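Local coordinates for protein MFP2b (Ascaris suum, PDB 2BJR) that probably enhances the polymerization of major sperm protein that drives the amoeboid motility of nematode sperm, and binds a zinc ion, at residues A[280-292]-A[351-365]. Residues are numbered along the deposited sequence; the frame is centred on the assembly and turned at random.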
loop_
_atom_site.group_PDB
_atom_site.type_symbol
_atom_site.label_atom_id
_atom_site.label_comp_id
_atom_site.label_asym_id
_atom_site.label_seq_id
_atom_site.Cartn_x
_atom_site.Cartn_y
_atom_site.Cartn_z
ATOM N N ARG A 280 15.606 6.464 6.316
ATOM C CA ARG A 280 14.368 6.412 7.071
ATOM C C ARG A 280 14.305 7.460 8.164
ATOM O O ARG A 280 15.334 7.824 8.747
ATOM C CB ARG A 280 14.150 5.039 7.667
ATOM C CG ARG A 280 15.066 4.618 8.739
ATOM C CD ARG A 280 14.930 3.157 9.062
ATOM N NE ARG A 280 15.643 2.775 10.297
ATOM C CZ ARG A 280 16.405 1.704 10.435
ATOM N NH1 ARG A 280 16.595 0.849 9.445
ATOM N NH2 ARG A 280 16.987 1.471 11.598
ATOM N N GLY A 281 13.101 7.922 8.453
ATOM C CA GLY A 281 12.896 8.960 9.423
ATOM C C GLY A 281 12.374 8.414 10.733
ATOM O O GLY A 281 11.933 9.174 11.549
ATOM N N PHE A 282 12.373 7.096 10.888
ATOM C CA PHE A 282 11.829 6.426 12.058
ATOM C C PHE A 282 12.464 5.043 12.222
ATOM O O PHE A 282 12.988 4.476 11.249
ATOM C CB PHE A 282 10.299 6.316 11.927
ATOM C CG PHE A 282 9.869 5.568 10.702
ATOM C CD1 PHE A 282 9.722 4.190 10.728
ATOM C CD2 PHE A 282 9.659 6.252 9.512
ATOM C CE1 PHE A 282 9.355 3.497 9.566
ATOM C CE2 PHE A 282 9.291 5.571 8.358
ATOM C CZ PHE A 282 9.147 4.196 8.395
ATOM N N ASP A 283 12.428 4.505 13.444
ATOM C CA ASP A 283 12.864 3.169 13.728
ATOM C C ASP A 283 11.734 2.319 14.301
ATOM O O ASP A 283 10.866 2.821 15.004
ATOM C CB ASP A 283 14.015 3.195 14.776
ATOM C CG ASP A 283 15.185 4.055 14.295
ATOM O OD1 ASP A 283 15.722 3.741 13.209
ATOM O OD2 ASP A 283 15.550 5.104 14.877
ATOM N N TYR A 284 11.799 1.016 14.061
ATOM C CA TYR A 284 10.803 0.085 14.571
ATOM C C TYR A 284 11.304 -0.603 15.833
ATOM O O TYR A 284 12.500 -0.878 15.951
ATOM C CB TYR A 284 10.526 -1.036 13.558
ATOM C CG TYR A 284 9.733 -0.616 12.346
ATOM C CD1 TYR A 284 10.212 -0.847 11.080
ATOM C CD2 TYR A 284 8.499 0.001 12.480
ATOM C CE1 TYR A 284 9.466 -0.511 9.929
ATOM C CE2 TYR A 284 7.793 0.416 11.353
ATOM C CZ TYR A 284 8.260 0.138 10.090
ATOM O OH TYR A 284 7.511 0.544 8.980
ATOM N N ASP A 285 10.371 -0.958 16.703
ATOM C CA ASP A 285 10.606 -1.855 17.818
ATOM C C ASP A 285 9.275 -2.404 18.292
ATOM O O ASP A 285 8.240 -1.801 18.043
ATOM C CB ASP A 285 11.196 -1.051 18.973
ATOM C CG ASP A 285 11.893 -1.919 20.004
ATOM O OD1 ASP A 285 12.113 -3.151 19.793
ATOM O OD2 ASP A 285 12.241 -1.364 21.058
ATOM N N TRP A 286 9.284 -3.531 18.971
ATOM C CA TRP A 286 8.054 -4.146 19.447
ATOM C C TRP A 286 7.949 -3.766 20.889
ATOM O O TRP A 286 8.935 -3.909 21.622
ATOM C CB TRP A 286 8.068 -5.654 19.250
ATOM C CG TRP A 286 8.127 -6.024 17.797
ATOM C CD1 TRP A 286 9.226 -5.969 16.967
ATOM C CD2 TRP A 286 7.052 -6.491 17.003
ATOM N NE1 TRP A 286 8.886 -6.389 15.706
ATOM C CE2 TRP A 286 7.555 -6.708 15.691
ATOM C CE3 TRP A 286 5.702 -6.737 17.248
ATOM C CZ2 TRP A 286 6.760 -7.165 14.653
ATOM C CZ3 TRP A 286 4.917 -7.187 16.188
ATOM C CH2 TRP A 286 5.469 -7.428 14.919
ATOM N N LYS A 287 6.803 -3.221 21.272
ATOM C CA LYS A 287 6.598 -2.682 22.632
ATOM C C LYS A 287 5.406 -3.336 23.298
ATOM O O LYS A 287 4.435 -3.681 22.611
ATOM C CB LYS A 287 6.352 -1.176 22.577
ATOM C CG LYS A 287 7.469 -0.352 21.968
ATOM C CD LYS A 287 8.753 -0.473 22.866
ATOM C CE LYS A 287 9.775 0.600 22.528
ATOM N NZ LYS A 287 11.136 0.218 23.049
ATOM N N PRO A 288 5.463 -3.529 24.636
ATOM C CA PRO A 288 4.335 -4.073 25.380
ATOM C C PRO A 288 3.138 -3.205 25.151
ATOM O O PRO A 288 3.264 -1.983 25.034
ATOM C CB PRO A 288 4.815 -4.051 26.867
ATOM C CG PRO A 288 6.325 -4.118 26.775
ATOM C CD PRO A 288 6.619 -3.270 25.526
ATOM N N PHE A 289 1.986 -3.845 25.089
ATOM C CA PHE A 289 0.746 -3.185 24.755
ATOM C C PHE A 289 0.481 -1.879 25.588
ATOM O O PHE A 289 0.066 -0.871 25.026
ATOM C CB PHE A 289 -0.417 -4.179 24.858
ATOM C CG PHE A 289 -1.734 -3.609 24.445
ATOM C CD1 PHE A 289 -2.260 -3.859 23.175
ATOM C CD2 PHE A 289 -2.495 -2.844 25.320
ATOM C CE1 PHE A 289 -3.475 -3.346 22.797
ATOM C CE2 PHE A 289 -3.730 -2.313 24.914
ATOM C CZ PHE A 289 -4.199 -2.550 23.644
ATOM N N PRO A 290 0.669 -1.888 26.902
ATOM C CA PRO A 290 0.403 -0.665 27.673
ATOM C C PRO A 290 1.305 0.495 27.325
ATOM O O PRO A 290 0.876 1.634 27.401
ATOM C CB PRO A 290 0.555 -1.126 29.131
ATOM C CG PRO A 290 0.415 -2.615 29.073
ATOM C CD PRO A 290 1.033 -3.019 27.774
ATOM N N GLU A 291 2.537 0.215 26.913
ATOM C CA GLU A 291 3.427 1.244 26.432
ATOM C C GLU A 291 3.012 1.725 25.038
ATOM O O GLU A 291 2.930 2.930 24.776
ATOM C CB GLU A 291 4.870 0.736 26.468
ATOM C CG GLU A 291 5.874 1.780 26.039
ATOM C CD GLU A 291 7.310 1.283 26.016
ATOM O OE1 GLU A 291 7.597 0.151 26.481
ATOM O OE2 GLU A 291 8.141 2.049 25.507
ATOM N N ALA A 292 2.697 0.774 24.164
ATOM C CA ALA A 292 2.203 1.092 22.831
ATOM C C ALA A 292 0.987 1.999 22.854
ATOM O O ALA A 292 0.829 2.840 22.001
ATOM C CB ALA A 292 1.891 -0.220 22.050
ATOM N N VAL A 351 -5.391 -8.474 26.319
ATOM C CA VAL A 351 -4.500 -7.941 25.267
ATOM C C VAL A 351 -3.273 -7.223 25.824
ATOM O O VAL A 351 -2.344 -6.913 25.083
ATOM C CB VAL A 351 -5.206 -7.023 24.239
ATOM C CG1 VAL A 351 -6.500 -7.657 23.709
ATOM C CG2 VAL A 351 -5.490 -5.637 24.812
ATOM N N HIS A 352 -3.255 -6.974 27.136
ATOM C CA HIS A 352 -2.165 -6.213 27.730
ATOM C C HIS A 352 -0.807 -6.949 27.634
ATOM O O HIS A 352 0.210 -6.278 27.642
ATOM C CB HIS A 352 -2.497 -5.820 29.177
ATOM C CG HIS A 352 -3.679 -4.893 29.302
ATOM N ND1 HIS A 352 -4.095 -4.383 30.519
ATOM C CD2 HIS A 352 -4.555 -4.432 28.379
ATOM C CE1 HIS A 352 -5.169 -3.630 30.328
ATOM N NE2 HIS A 352 -5.472 -3.642 29.038
ATOM N N SER A 353 -0.799 -8.281 27.511
ATOM C CA SER A 353 0.427 -9.059 27.256
ATOM C C SER A 353 0.958 -9.028 25.789
ATOM O O SER A 353 2.084 -9.561 25.502
ATOM C CB SER A 353 0.252 -10.527 27.644
ATOM O OG SER A 353 -0.922 -11.116 27.064
ATOM N N CYS A 354 0.171 -8.452 24.880
ATOM C CA CYS A 354 0.537 -8.368 23.453
ATOM C C CYS A 354 1.814 -7.531 23.320
ATOM O O CYS A 354 2.028 -6.615 24.098
ATOM C CB CYS A 354 -0.575 -7.691 22.572
ATOM S SG CYS A 354 -1.935 -8.805 22.328
HETATM N N MSE A 355 2.600 -7.796 22.283
HETATM C CA MSE A 355 3.725 -6.951 21.937
HETATM C C MSE A 355 3.374 -6.298 20.589
HETATM O O MSE A 355 3.118 -6.992 19.614
HETATM C CB MSE A 355 5.024 -7.760 21.837
HETATM C CG MSE A 355 5.405 -8.582 23.085
HETATM SE SE MSE A 355 5.994 -7.273 24.384
HETATM C CE MSE A 355 7.538 -6.518 23.597
ATOM N N VAL A 356 3.322 -4.975 20.540
ATOM C CA VAL A 356 2.790 -4.270 19.374
ATOM C C VAL A 356 3.934 -3.664 18.572
ATOM O O VAL A 356 4.861 -3.091 19.140
ATOM C CB VAL A 356 1.790 -3.170 19.818
ATOM C CG1 VAL A 356 1.308 -2.335 18.671
ATOM C CG2 VAL A 356 0.659 -3.802 20.494
ATOM N N LEU A 357 3.894 -3.752 17.241
ATOM C CA LEU A 357 4.950 -3.131 16.429
ATOM C C LEU A 357 4.723 -1.620 16.457
ATOM O O LEU A 357 3.647 -1.146 16.080
ATOM C CB LEU A 357 4.928 -3.637 14.965
ATOM C CG LEU A 357 5.988 -2.915 14.104
ATOM C CD1 LEU A 357 7.407 -3.245 14.625
ATOM C CD2 LEU A 357 5.853 -3.233 12.654
ATOM N N CYS A 358 5.711 -0.888 16.952
ATOM C CA CYS A 358 5.686 0.557 17.015
ATOM C C CYS A 358 6.877 1.129 16.282
ATOM O O CYS A 358 7.817 0.399 15.878
ATOM C CB CYS A 358 5.755 1.039 18.464
ATOM S SG CYS A 358 4.393 0.440 19.489
ATOM N N ARG A 359 6.774 2.432 16.048
ATOM C CA ARG A 359 7.845 3.190 15.480
ATOM C C ARG A 359 7.968 4.542 16.193
ATOM O O ARG A 359 7.021 5.061 16.763
ATOM C CB ARG A 359 7.642 3.422 13.976
ATOM C CG ARG A 359 6.364 4.058 13.582
ATOM C CD ARG A 359 6.264 4.295 12.085
ATOM N NE ARG A 359 5.096 5.056 11.721
ATOM C CZ ARG A 359 4.986 5.745 10.599
ATOM N NH1 ARG A 359 5.938 5.688 9.655
ATOM N NH2 ARG A 359 3.932 6.499 10.424
ATOM N N LYS A 360 9.169 5.095 16.105
ATOM C CA LYS A 360 9.528 6.336 16.791
ATOM C C LYS A 360 10.274 7.191 15.813
ATOM O O LYS A 360 11.268 6.742 15.241
ATOM C CB LYS A 360 10.474 6.056 17.963
ATOM C CG LYS A 360 10.977 7.368 18.642
ATOM C CD LYS A 360 11.472 7.117 20.092
ATOM C CE LYS A 360 11.867 8.480 20.800
ATOM N NZ LYS A 360 11.749 8.435 22.309
ATOM N N ALA A 361 9.840 8.428 15.690
ATOM C CA ALA A 361 10.474 9.369 14.802
ATOM C C ALA A 361 11.901 9.678 15.270
ATOM O O ALA A 361 12.159 9.850 16.471
ATOM C CB ALA A 361 9.711 10.638 14.756
ATOM N N LYS A 362 12.784 9.755 14.298
ATOM C CA LYS A 362 14.136 10.258 14.496
ATOM C C LYS A 362 14.117 11.782 14.684
ATOM O O LYS A 362 13.185 12.494 14.249
ATOM C CB LYS A 362 15.009 9.899 13.298
ATOM C CG LYS A 362 15.392 8.428 13.232
ATOM C CD LYS A 362 16.396 8.134 12.097
ATOM C CE LYS A 362 16.717 6.645 11.919
ATOM N NZ LYS A 362 17.462 6.035 13.091
ATOM N N PRO A 363 15.165 12.314 15.331
ATOM C CA PRO A 363 15.259 13.772 15.484
ATOM C C PRO A 363 15.166 14.459 14.115
ATOM O O PRO A 363 15.770 14.006 13.144
ATOM C CB PRO A 363 16.663 13.979 16.101
ATOM C CG PRO A 363 17.007 12.668 16.758
ATOM C CD PRO A 363 16.317 11.598 15.916
ATOM N N GLY A 364 14.375 15.520 14.059
ATOM C CA GLY A 364 14.109 16.266 12.844
ATOM C C GLY A 364 12.945 15.780 11.997
ATOM O O GLY A 364 12.566 16.454 11.031
ATOM N N CYS A 365 12.385 14.632 12.368
ATOM C CA CYS A 365 11.319 13.980 11.615
ATOM C C CYS A 365 10.032 13.912 12.414
ATOM O O CYS A 365 10.031 13.931 13.640
ATOM C CB CYS A 365 11.765 12.561 11.227
ATOM S SG CYS A 365 13.333 12.559 10.321
HETATM O O HOH W 1 13.773 6.569 16.480
#
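Phe282 lies beneath the guanidinium of Arg359 where strands 282-288 and 355-361 pair as an antiparallel beta ladder, part of a curled sheet in the second cytosolic motility protein region. Arg359 CZ sits 4.7 Å from the centroid of the Phe282 ring and 4° off its normal, a cation-pi contact with ring and guanidinium planes 74° apart. The guanidinium therefore stands nearly upright on the face, NH1 lowest; the same nitrogen donates to the carbonyl of Thr191, and NH2 forms a salt bridge with Asp368. Farther along the sheet face that carries Phe282, Tyr284 and Trp286, Leu357 lies over the indole: its CB is 3.7 Å from the centroid of the Trp286 six-membered ring, and CD1 covers the NE1 side. Leu357, whose CG points away from the backbone N (chi1 177°), also brings CD1 to 4.0 Å from Tyr284 CB. Selenomethionine Met355, bent at chi2 and chi3, lies alongside Pro288, its SE 3.7 Å from Pro288 CA. Beyond the ladder, Phe289 turns one ring face to Val351 CG2, and its backbone N donates to Cys354 O, a hydrogen bond just past the last ladder pair. On the other sheet face, Ala292 CB from the short helix 289-292 meets Cys358 SG at 3.6 Å and also packs on Val356. At the Phe282 end of the ladder, Asp283 gathers a salt-bridge network: Lys362 NZ lies between both carboxylate oxygens, on their syn lone pairs, while Arg280 comes side-on with NE and NH2 to OD1, its NH1 donating to the Leu275 carbonyl. Three donor nitrogens thus converge on OD1, which would probably favour the ionised carboxylate, and Glu277 offers Lys362 a second acidic partner. One water donates to Asp283 OD2 and Lys360 O, 2.8 Å from each.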